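Local coordinates for nucleotidyltransferase-like protein (Exiguobacterium sibiricum, PDB 3C18) that is of unproven function but probably acts as a nucleotidyltransferase, joining a nucleotidyltransferase-like domain to a helical substrate-binding domain and a helix-turn-helix domain, at residues 53-58 and 64-69; 43-48 and 102-107; 83-88 and 171-176. All blocks are in the same frame, centred on the assembly; numbering follows the deposited sequence.

Contact 1: 53-58 and 64-69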
loop_
_atom_site.group_PDB
_atom_site.type_symbol
_atom_site.label_atom_id
_atom_site.label_comp_id
_atom_site.label_asym_id
_atom_site.label_seq_id
_atom_site.Cartn_x
_atom_site.Cartn_y
_atom_site.Cartn_z
ATOM N N TRP A 53 -2.147 7.260 -15.314
ATOM C CA TRP A 53 -2.485 5.937 -15.838
ATOM C C TRP A 53 -3.999 5.805 -15.979
ATOM O O TRP A 53 -4.751 6.137 -15.067
ATOM C CB TRP A 53 -1.955 4.850 -14.910
ATOM C CG TRP A 53 -2.621 3.527 -15.082
ATOM C CD1 TRP A 53 -2.473 2.665 -16.138
ATOM C CD2 TRP A 53 -3.556 2.910 -14.199
ATOM N NE1 TRP A 53 -3.268 1.561 -15.971
ATOM C CE2 TRP A 53 -3.945 1.685 -14.788
ATOM C CE3 TRP A 53 -4.095 3.264 -12.966
ATOM C CZ2 TRP A 53 -4.844 0.815 -14.191
ATOM C CZ3 TRP A 53 -4.992 2.408 -12.380
ATOM C CH2 TRP A 53 -5.342 1.174 -12.979
ATOM N N THR A 54 -4.428 5.343 -17.131
ATOM C CA THR A 54 -5.874 5.132 -17.382
ATOM C C THR A 54 -6.106 3.933 -18.265
ATOM O O THR A 54 -5.158 3.329 -18.791
ATOM C CB THR A 54 -6.623 6.406 -17.927
ATOM O OG1 THR A 54 -8.058 6.188 -17.887
ATOM C CG2 THR A 54 -6.156 6.785 -19.338
ATOM N N VAL A 55 -7.370 3.557 -18.363
ATOM C CA VAL A 55 -7.785 2.357 -19.136
ATOM C C VAL A 55 -9.022 2.645 -19.980
ATOM O O VAL A 55 -9.910 3.383 -19.586
ATOM C CB VAL A 55 -8.081 1.170 -18.252
ATOM C CG1 VAL A 55 -8.474 -0.064 -19.111
ATOM C CG2 VAL A 55 -6.925 0.889 -17.306
ATOM N N LYS A 56 -9.023 2.054 -21.155
ATOM C CA LYS A 56 -10.126 2.139 -22.121
ATOM C C LYS A 56 -10.409 0.713 -22.614
ATOM O O LYS A 56 -9.506 -0.082 -22.742
ATOM C CB LYS A 56 -9.708 3.027 -23.299
ATOM C CG LYS A 56 -9.139 4.380 -22.883
ATOM C CD LYS A 56 -8.817 5.257 -24.085
ATOM C CE LYS A 56 -8.036 6.534 -23.681
ATOM N NZ LYS A 56 -8.000 7.648 -24.708
ATOM N N HIS A 57 -11.680 0.410 -22.835
ATOM C CA HIS A 57 -12.146 -0.922 -23.303
ATOM C C HIS A 57 -12.915 -0.828 -24.608
ATOM O O HIS A 57 -13.862 -0.077 -24.728
ATOM C CB HIS A 57 -13.083 -1.596 -22.288
ATOM C CG HIS A 57 -12.393 -2.134 -21.082
ATOM N ND1 HIS A 57 -13.080 -2.564 -19.964
ATOM C CD2 HIS A 57 -11.079 -2.258 -20.790
ATOM C CE1 HIS A 57 -12.211 -2.973 -19.055
ATOM N NE2 HIS A 57 -10.993 -2.817 -19.538
ATOM N N TYR A 58 -12.496 -1.651 -25.551
ATOM C CA TYR A 58 -13.037 -1.701 -26.898
ATOM C C TYR A 58 -13.401 -3.105 -27.354
ATOM O O TYR A 58 -12.873 -4.095 -26.867
ATOM C CB TYR A 58 -11.951 -1.241 -27.884
ATOM C CG TYR A 58 -11.407 0.143 -27.629
ATOM C CD1 TYR A 58 -12.114 1.275 -28.030
ATOM C CD2 TYR A 58 -10.175 0.322 -27.000
ATOM C CE1 TYR A 58 -11.617 2.531 -27.797
ATOM C CE2 TYR A 58 -9.668 1.584 -26.770
ATOM C CZ TYR A 58 -10.396 2.674 -27.166
ATOM O OH TYR A 58 -9.898 3.924 -26.942
ATOM N N ARG A 64 -11.990 -8.253 -28.337
ATOM C CA ARG A 64 -12.073 -7.371 -27.164
ATOM C C ARG A 64 -10.689 -6.951 -26.747
ATOM O O ARG A 64 -9.797 -7.769 -26.526
ATOM C CB ARG A 64 -12.778 -8.058 -25.998
ATOM C CG ARG A 64 -14.185 -8.434 -26.306
ATOM C CD ARG A 64 -14.707 -9.455 -25.338
ATOM N NE ARG A 64 -15.312 -8.858 -24.156
ATOM C CZ ARG A 64 -15.503 -9.503 -23.006
ATOM N NH1 ARG A 64 -15.113 -10.765 -22.873
ATOM N NH2 ARG A 64 -16.063 -8.877 -21.979
ATOM N N VAL A 65 -10.525 -5.645 -26.653
ATOM C CA VAL A 65 -9.224 -5.026 -26.430
ATOM C C VAL A 65 -9.269 -4.092 -25.237
ATOM O O VAL A 65 -10.083 -3.203 -25.172
ATOM C CB VAL A 65 -8.798 -4.204 -27.679
ATOM C CG1 VAL A 65 -7.398 -3.604 -27.526
ATOM C CG2 VAL A 65 -8.887 -5.059 -28.918
ATOM N N SER A 66 -8.370 -4.344 -24.288
ATOM C CA SER A 66 -8.116 -3.421 -23.173
ATOM C C SER A 66 -6.897 -2.550 -23.499
ATOM O O SER A 66 -5.850 -3.033 -23.883
ATOM C CB SER A 66 -7.849 -4.175 -21.867
ATOM O OG SER A 66 -7.794 -3.256 -20.795
ATOM N N LEU A 67 -7.068 -1.253 -23.347
ATOM C CA LEU A 67 -5.976 -0.336 -23.550
ATOM C C LEU A 67 -5.555 0.358 -22.248
ATOM O O LEU A 67 -6.333 1.100 -21.622
ATOM C CB LEU A 67 -6.347 0.663 -24.628
ATOM C CG LEU A 67 -5.222 1.513 -25.202
ATOM C CD1 LEU A 67 -5.492 1.865 -26.629
ATOM C CD2 LEU A 67 -5.055 2.761 -24.349
ATOM N N HIS A 68 -4.313 0.082 -21.864
ATOM C CA HIS A 68 -3.648 0.758 -20.748
ATOM C C HIS A 68 -2.770 1.896 -21.255
ATOM O O HIS A 68 -1.850 1.687 -22.015
ATOM C CB HIS A 68 -2.858 -0.228 -19.895
ATOM C CG HIS A 68 -3.734 -1.095 -19.027
ATOM N ND1 HIS A 68 -3.664 -1.088 -17.649
ATOM C CD2 HIS A 68 -4.729 -1.963 -19.346
ATOM C CE1 HIS A 68 -4.557 -1.936 -17.158
ATOM N NE2 HIS A 68 -5.224 -2.474 -18.169
ATOM N N LEU A 69 -3.130 3.102 -20.839
ATOM C CA LEU A 69 -2.436 4.336 -21.185
ATOM C C LEU A 69 -1.695 4.762 -19.928
ATOM O O LEU A 69 -2.324 5.032 -18.904
ATOM C CB LEU A 69 -3.440 5.431 -21.604
ATOM C CG LEU A 69 -2.833 6.709 -22.209
ATOM C CD1 LEU A 69 -2.029 6.409 -23.458
ATOM C CD2 LEU A 69 -3.911 7.720 -22.514
#
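Trp53 and His68 meet at one end of an antiparallel beta hairpin, strands 53-60 and 63-71, at the edge of this chain's part of the mixed sheet of the nucleotidyltransferase-like domain. Six backbone bonds hold the hairpin in register, given and taken in turn by the hydrogen-bonded pairs Thr54-Leu69, Lys56-Leu67 and Tyr58-Val65. Packing is tight on the face carrying Val55 and His68. Trp53, its CG anti to the backbone N (chi1 160°), sets the indole rim to rim with the imidazole, and NE1 donates to His68 ND1 at 3.2 Å. The bond is nearly straight, 169° at the hydrogen; ND1 lies in the indole plane, while NE1 is tilted 34° from the imidazole plane. Val55 CG2 sits over the imidazole in a CH-pi contact, 3.8 Å from the centroid of the His68 ring. Asp36 OD2 bonds both His68 NE2 and Ser66 OG, which helps to fix the turn of each side chain. On the other face Leu67, Leu69 and Val65 are buried, and the looser places are at Lys56 and Tyr58, which are partly exposed: Lys56 NZ bonds Tyr13 OH, its CE passing Leu69 CD2 at a loose 4.4 Å, and Tyr58 brings a ring edge to Leu67, CE2 to CB 4.1 Å. Tyr58 also pairs with a strand of the second subunit, extending the sheet. Closer packing returns at Thr54, where CG2 rests 3.8 Å from Leu69 CB.

Contact 2: 43-48 and 102-107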
loop_
_atom_site.group_PDB
_atom_site.type_symbol
_atom_site.label_atom_id
_atom_site.label_comp_id
_atom_site.label_asym_id
_atom_site.label_seq_id
_atom_site.Cartn_x
_atom_site.Cartn_y
_atom_site.Cartn_z
ATOM N N LEU A 43 -0.678 -1.748 -24.450
ATOM C CA LEU A 43 -0.018 -0.861 -23.509
ATOM C C LEU A 43 0.614 0.263 -24.264
ATOM O O LEU A 43 1.535 0.069 -25.059
ATOM C CB LEU A 43 1.039 -1.608 -22.680
ATOM C CG LEU A 43 1.934 -0.722 -21.803
ATOM C CD1 LEU A 43 1.132 -0.150 -20.607
ATOM C CD2 LEU A 43 3.165 -1.508 -21.333
ATOM N N VAL A 44 0.080 1.446 -24.023
ATOM C CA VAL A 44 0.533 2.667 -24.690
ATOM C C VAL A 44 1.310 3.498 -23.695
ATOM O O VAL A 44 0.777 3.889 -22.675
ATOM C CB VAL A 44 -0.693 3.502 -25.228
ATOM C CG1 VAL A 44 -0.236 4.732 -25.953
ATOM C CG2 VAL A 44 -1.589 2.623 -26.156
ATOM N N ILE A 45 2.596 3.723 -23.979
ATOM C CA ILE A 45 3.432 4.583 -23.134
ATOM C C ILE A 45 3.555 5.951 -23.783
ATOM O O ILE A 45 3.909 6.090 -24.958
ATOM C CB ILE A 45 4.800 4.010 -22.820
ATOM C CG1 ILE A 45 4.656 2.618 -22.191
ATOM C CG2 ILE A 45 5.512 4.923 -21.770
ATOM C CD1 ILE A 45 4.517 1.491 -23.211
ATOM N N THR A 46 3.275 6.953 -22.966
ATOM C CA THR A 46 3.114 8.308 -23.426
ATOM C C THR A 46 3.688 9.358 -22.471
ATOM O O THR A 46 3.809 9.131 -21.261
ATOM C CB THR A 46 1.585 8.561 -23.606
ATOM O OG1 THR A 46 1.364 9.817 -24.229
ATOM C CG2 THR A 46 0.881 8.527 -22.306
ATOM N N ARG A 47 4.052 10.505 -23.045
ATOM C CA ARG A 47 4.505 11.657 -22.285
ATOM C C ARG A 47 3.436 12.706 -22.253
ATOM O O ARG A 47 3.648 13.828 -21.820
ATOM C CB ARG A 47 5.772 12.249 -22.866
ATOM C CG ARG A 47 6.951 11.390 -22.693
ATOM C CD ARG A 47 8.182 12.020 -23.296
ATOM N NE ARG A 47 9.264 11.060 -23.292
ATOM C CZ ARG A 47 10.424 11.225 -23.916
ATOM N NH1 ARG A 47 10.655 12.327 -24.606
ATOM N NH2 ARG A 47 11.357 10.277 -23.852
ATOM N N ASP A 48 2.257 12.325 -22.704
ATOM C CA ASP A 48 1.091 13.191 -22.563
ATOM C C ASP A 48 1.046 13.658 -21.099
ATOM O O ASP A 48 0.852 12.850 -20.189
ATOM C CB ASP A 48 -0.202 12.427 -22.909
ATOM C CG ASP A 48 -1.475 13.280 -22.767
ATOM O OD1 ASP A 48 -1.462 14.326 -22.090
ATOM O OD2 ASP A 48 -2.514 12.879 -23.325
ATOM N N ASP A 102 13.515 4.173 -30.024
ATOM C CA ASP A 102 13.895 2.834 -29.583
ATOM C C ASP A 102 13.522 2.632 -28.113
ATOM O O ASP A 102 14.080 1.801 -27.410
ATOM C CB ASP A 102 15.392 2.635 -29.764
ATOM C CG ASP A 102 15.789 2.509 -31.227
ATOM O OD1 ASP A 102 15.001 1.923 -32.015
ATOM O OD2 ASP A 102 16.896 2.987 -31.588
ATOM N N TYR A 103 12.559 3.418 -27.669
ATOM C CA TYR A 103 12.138 3.377 -26.272
ATOM C C TYR A 103 11.849 1.955 -25.750
ATOM O O TYR A 103 12.334 1.546 -24.683
ATOM C CB TYR A 103 10.956 4.312 -26.040
ATOM C CG TYR A 103 10.327 4.096 -24.689
ATOM C CD1 TYR A 103 10.882 4.669 -23.552
ATOM C CD2 TYR A 103 9.198 3.295 -24.543
ATOM C CE1 TYR A 103 10.339 4.462 -22.316
ATOM C CE2 TYR A 103 8.655 3.070 -23.315
ATOM C CZ TYR A 103 9.227 3.663 -22.189
ATOM O OH TYR A 103 8.687 3.466 -20.927
ATOM N N LEU A 104 11.084 1.195 -26.510
ATOM C CA LEU A 104 10.651 -0.136 -26.051
ATOM C C LEU A 104 11.732 -1.181 -26.275
ATOM O O LEU A 104 11.843 -2.123 -25.513
ATOM C CB LEU A 104 9.351 -0.588 -26.697
ATOM C CG LEU A 104 8.107 0.082 -26.150
ATOM C CD1 LEU A 104 6.892 -0.307 -26.991
ATOM C CD2 LEU A 104 7.903 -0.291 -24.672
ATOM N N THR A 105 12.527 -1.005 -27.320
ATOM C CA THR A 105 13.599 -1.968 -27.614
ATOM C C THR A 105 14.652 -1.897 -26.513
ATOM O O THR A 105 15.151 -2.913 -26.028
ATOM C CB THR A 105 14.240 -1.742 -29.016
ATOM O OG1 THR A 105 13.313 -2.166 -30.028
ATOM C CG2 THR A 105 15.544 -2.541 -29.155
ATOM N N ASP A 106 14.937 -0.674 -26.091
ATOM C CA ASP A 106 15.923 -0.428 -25.043
ATOM C C ASP A 106 15.380 -0.897 -23.711
ATOM O O ASP A 106 16.119 -1.394 -22.875
ATOM C CB ASP A 106 16.221 1.067 -24.889
ATOM C CG ASP A 106 17.023 1.628 -26.031
ATOM O OD1 ASP A 106 17.435 0.847 -26.929
ATOM O OD2 ASP A 106 17.246 2.865 -26.014
ATOM N N LEU A 107 14.081 -0.694 -23.518
ATOM C CA LEU A 107 13.421 -1.009 -22.232
ATOM C C LEU A 107 13.488 -2.520 -21.972
ATOM O O LEU A 107 13.762 -2.982 -20.857
ATOM C CB LEU A 107 11.974 -0.476 -22.208
ATOM C CG LEU A 107 11.204 -0.623 -20.896
ATOM C CD1 LEU A 107 12.119 -0.376 -19.761
ATOM C CD2 LEU A 107 10.024 0.317 -20.810
#
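Ile45 is gripped by Tyr103 and Leu104, where helix 103-110 packs on strand 40-46 of the mixed sheet, a helix-on-sheet layer of the alpha/beta nucleotidyltransferase-like domain. The first shell is van der Waals contact, with no hydrogen bond between the two segments. Two branches of the isoleucine share the work. CG2 approaches the phenol end of Tyr103, 3.6 Å from OH and nearly as close to CZ, the two side chains crossing at about a right angle. With CG1 turned anti to the carbonyl carbon (chi1 -55°), the other branch leads to CD1, which meets Leu104 CD2 at 4.1 Å. A second shell closes round them: Glu72 and Leu75 of helix 72-81 touch both Ile45 and Tyr103, while Gln20 and Ile23 of strand 19-26 lie against Tyr103 and Leu104 respectively. Farther out, the start of the helix is held by Glu99, whose carboxylate bonds Leu104 N and Thr105 OG1; Asp102, at the N-cap position, makes no capping bond with its own side chain. The strand is set by its neighbours too, Ile45 bonding through its backbone to Gln20 and Gly21, and Arg47 just beyond forms a salt bridge to Glu72. There the chain leaves the sheet through an ST turn, Thr46 OG1 accepting from Asp48 N at 3.1 Å.

Contact 3: 83-88 and 171-176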
loop_
_atom_site.group_PDB
_atom_site.type_symbol
_atom_site.label_atom_id
_atom_site.label_comp_id
_atom_site.label_asym_id
_atom_site.label_seq_id
_atom_site.Cartn_x
_atom_site.Cartn_y
_atom_site.Cartn_z
ATOM N N ALA A 83 6.957 -2.530 -8.515
ATOM C CA ALA A 83 5.624 -2.325 -7.951
ATOM C C ALA A 83 4.491 -2.856 -8.813
ATOM O O ALA A 83 3.333 -2.769 -8.433
ATOM C CB ALA A 83 5.409 -0.831 -7.664
ATOM N N ASN A 84 4.821 -3.430 -9.963
ATOM C CA ASN A 84 3.779 -3.892 -10.919
ATOM C C ASN A 84 4.257 -5.029 -11.785
ATOM O O ASN A 84 4.793 -4.818 -12.853
ATOM C CB ASN A 84 3.315 -2.725 -11.807
ATOM C CG ASN A 84 2.058 -3.043 -12.604
ATOM O OD1 ASN A 84 1.760 -4.193 -12.882
ATOM N ND2 ASN A 84 1.328 -2.010 -12.993
ATOM N N ARG A 85 4.050 -6.237 -11.287
ATOM C CA ARG A 85 4.572 -7.437 -11.919
ATOM C C ARG A 85 3.994 -7.660 -13.303
ATOM O O ARG A 85 4.682 -8.144 -14.208
ATOM C CB ARG A 85 4.364 -8.674 -11.019
ATOM C CG ARG A 85 5.270 -8.640 -9.727
ATOM C CD ARG A 85 6.779 -8.309 -10.058
ATOM N NE ARG A 85 7.423 -9.440 -10.732
ATOM C CZ ARG A 85 8.641 -9.414 -11.265
ATOM N NH1 ARG A 85 9.365 -8.314 -11.200
ATOM N NH2 ARG A 85 9.128 -10.486 -11.872
ATOM N N ARG A 86 2.733 -7.308 -13.468
ATOM C CA ARG A 86 2.077 -7.460 -14.791
ATOM C C ARG A 86 2.776 -6.623 -15.817
ATOM O O ARG A 86 3.016 -7.057 -16.923
ATOM C CB ARG A 86 0.615 -7.028 -14.812
ATOM C CG ARG A 86 -0.325 -8.129 -14.600
ATOM C CD ARG A 86 -1.679 -7.822 -15.234
ATOM N NE ARG A 86 -2.148 -6.478 -14.908
ATOM C CZ ARG A 86 -3.338 -5.994 -15.215
ATOM N NH1 ARG A 86 -4.215 -6.756 -15.850
ATOM N NH2 ARG A 86 -3.657 -4.744 -14.871
ATOM N N ALA A 87 3.110 -5.408 -15.427
ATOM C CA ALA A 87 3.738 -4.465 -16.372
ATOM C C ALA A 87 5.084 -4.997 -16.829
ATOM O O ALA A 87 5.444 -4.858 -17.991
ATOM C CB ALA A 87 3.875 -3.080 -15.778
ATOM N N VAL A 88 5.814 -5.619 -15.916
ATOM C CA VAL A 88 7.124 -6.182 -16.266
ATOM C C VAL A 88 6.897 -7.215 -17.356
ATOM O O VAL A 88 7.586 -7.231 -18.368
ATOM C CB VAL A 88 7.873 -6.828 -15.066
ATOM C CG1 VAL A 88 9.064 -7.643 -15.553
ATOM C CG2 VAL A 88 8.312 -5.772 -14.074
ATOM N N HIS A 171 14.573 -10.336 -8.280
ATOM C CA HIS A 171 13.311 -9.670 -8.035
ATOM C C HIS A 171 12.369 -10.646 -7.350
ATOM O O HIS A 171 12.203 -11.777 -7.792
ATOM C CB HIS A 171 12.643 -9.239 -9.322
ATOM C CG HIS A 171 13.379 -8.180 -10.063
ATOM N ND1 HIS A 171 13.206 -6.841 -9.793
ATOM C CD2 HIS A 171 14.266 -8.259 -11.085
ATOM C CE1 HIS A 171 13.948 -6.134 -10.629
ATOM N NE2 HIS A 171 14.595 -6.969 -11.428
ATOM N N PRO A 172 11.749 -10.209 -6.254
ATOM C CA PRO A 172 10.782 -11.094 -5.646
ATOM C C PRO A 172 9.573 -11.266 -6.547
ATOM O O PRO A 172 9.130 -10.310 -7.220
ATOM C CB PRO A 172 10.409 -10.345 -4.379
ATOM C CG PRO A 172 11.608 -9.579 -4.049
ATOM C CD PRO A 172 12.135 -9.120 -5.353
ATOM N N GLU A 173 9.056 -12.491 -6.538
ATOM C CA GLU A 173 7.870 -12.848 -7.313
ATOM C C GLU A 173 6.689 -13.183 -6.424
ATOM O O GLU A 173 6.764 -13.081 -5.204
ATOM C CB GLU A 173 8.160 -14.066 -8.189
ATOM C CG GLU A 173 9.184 -13.812 -9.285
ATOM C CD GLU A 173 9.697 -15.102 -9.911
ATOM O OE1 GLU A 173 9.891 -16.097 -9.158
ATOM O OE2 GLU A 173 9.916 -15.116 -11.146
ATOM N N VAL A 174 5.609 -13.628 -7.062
ATOM C CA VAL A 174 4.389 -14.009 -6.335
ATOM C C VAL A 174 4.644 -15.261 -5.503
ATOM O O VAL A 174 4.058 -15.449 -4.442
ATOM C CB VAL A 174 3.163 -14.227 -7.279
ATOM C CG1 VAL A 174 1.931 -14.636 -6.471
ATOM C CG2 VAL A 174 2.865 -12.946 -8.056
ATOM N N VAL A 175 5.539 -16.100 -5.997
ATOM C CA VAL A 175 5.881 -17.351 -5.312
ATOM C C VAL A 175 7.171 -17.182 -4.554
ATOM O O VAL A 175 8.134 -17.931 -4.720
ATOM C CB VAL A 175 5.981 -18.586 -6.247
ATOM C CG1 VAL A 175 4.601 -18.915 -6.802
ATOM C CG2 VAL A 175 7.040 -18.384 -7.363
ATOM N N VAL A 176 7.162 -16.204 -3.681
ATOM C CA VAL A 176 8.358 -15.841 -2.933
ATOM C C VAL A 176 8.905 -16.934 -2.007
ATOM O O VAL A 176 10.126 -17.058 -1.845
ATOM C CB VAL A 176 8.150 -14.546 -2.138
ATOM C CG1 VAL A 176 7.346 -14.833 -0.863
ATOM C CG2 VAL A 176 9.515 -13.905 -1.850
HETATM O O HOH W 1 5.372 -12.094 -9.998
#
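The interface between the nucleotidyltransferase-like domain and the helical substrate-binding domain is bridged here by Arg85, at the start of helix 85-93, which leans on His171, Pro172 and Glu173 of the loop before helix 176-183. No direct hydrogen bond spans the two segments. Bent at chi2 and chi3 (-49° and -71°), the arginine chain folds so that Pro172 O sits over one face of the guanidinium, offset toward its rim, with NE 4.0 Å from that oxygen. NH1 comes within 3.9 Å of His171 CB, the guanidinium and imidazole planes being 30° apart, and is bonded to Asn82, which fixes this end of the group. NH2 approaches the aliphatic part of Glu173, 4.2 Å from CG, while the carboxylate OE2 stays 4.8 Å from NH2, a distance at which attraction is probably modest. A water at the guanidinium edge links the two sides loosely, accepting weak bonds from Arg85 NE and Val174 N. Replacing Arg85 by an alanine would probably leave Asn82 OD1 without this donor and open a gap beside Pro172 O and His171 CB. His171 is stacked on Phe114, and Val174 packs on Leu140 of the second subunit, so this loop also lies at the dimer interface. Asn84 caps the helix just before its first residue, OD1 accepting from Ala87 N at 3.1 Å with the donor above the plane of the side-chain amide.

Running from the N terminus, the chain passes 43-48 and enters the hairpin, which contact 1 closes within five intervening residues. Both of its strands lie inside the longer excursion that contact 2 completes only when the chain returns at 102-107. Before that return, 83-88 opens contact 3, closed far later at 171-176, so contacts 2 and 3 cross, while contacts 1 and 3 follow in series. Strands 63-71 and 40-46 are sheet neighbours, which joins contacts 1 and 2 directly. Contact 3 instead ties the nucleotidyltransferase-like domain to the helical one. Arg86 reaches back, forming a salt bridge with Asp36, the aspartate that also holds His68 and Ser66.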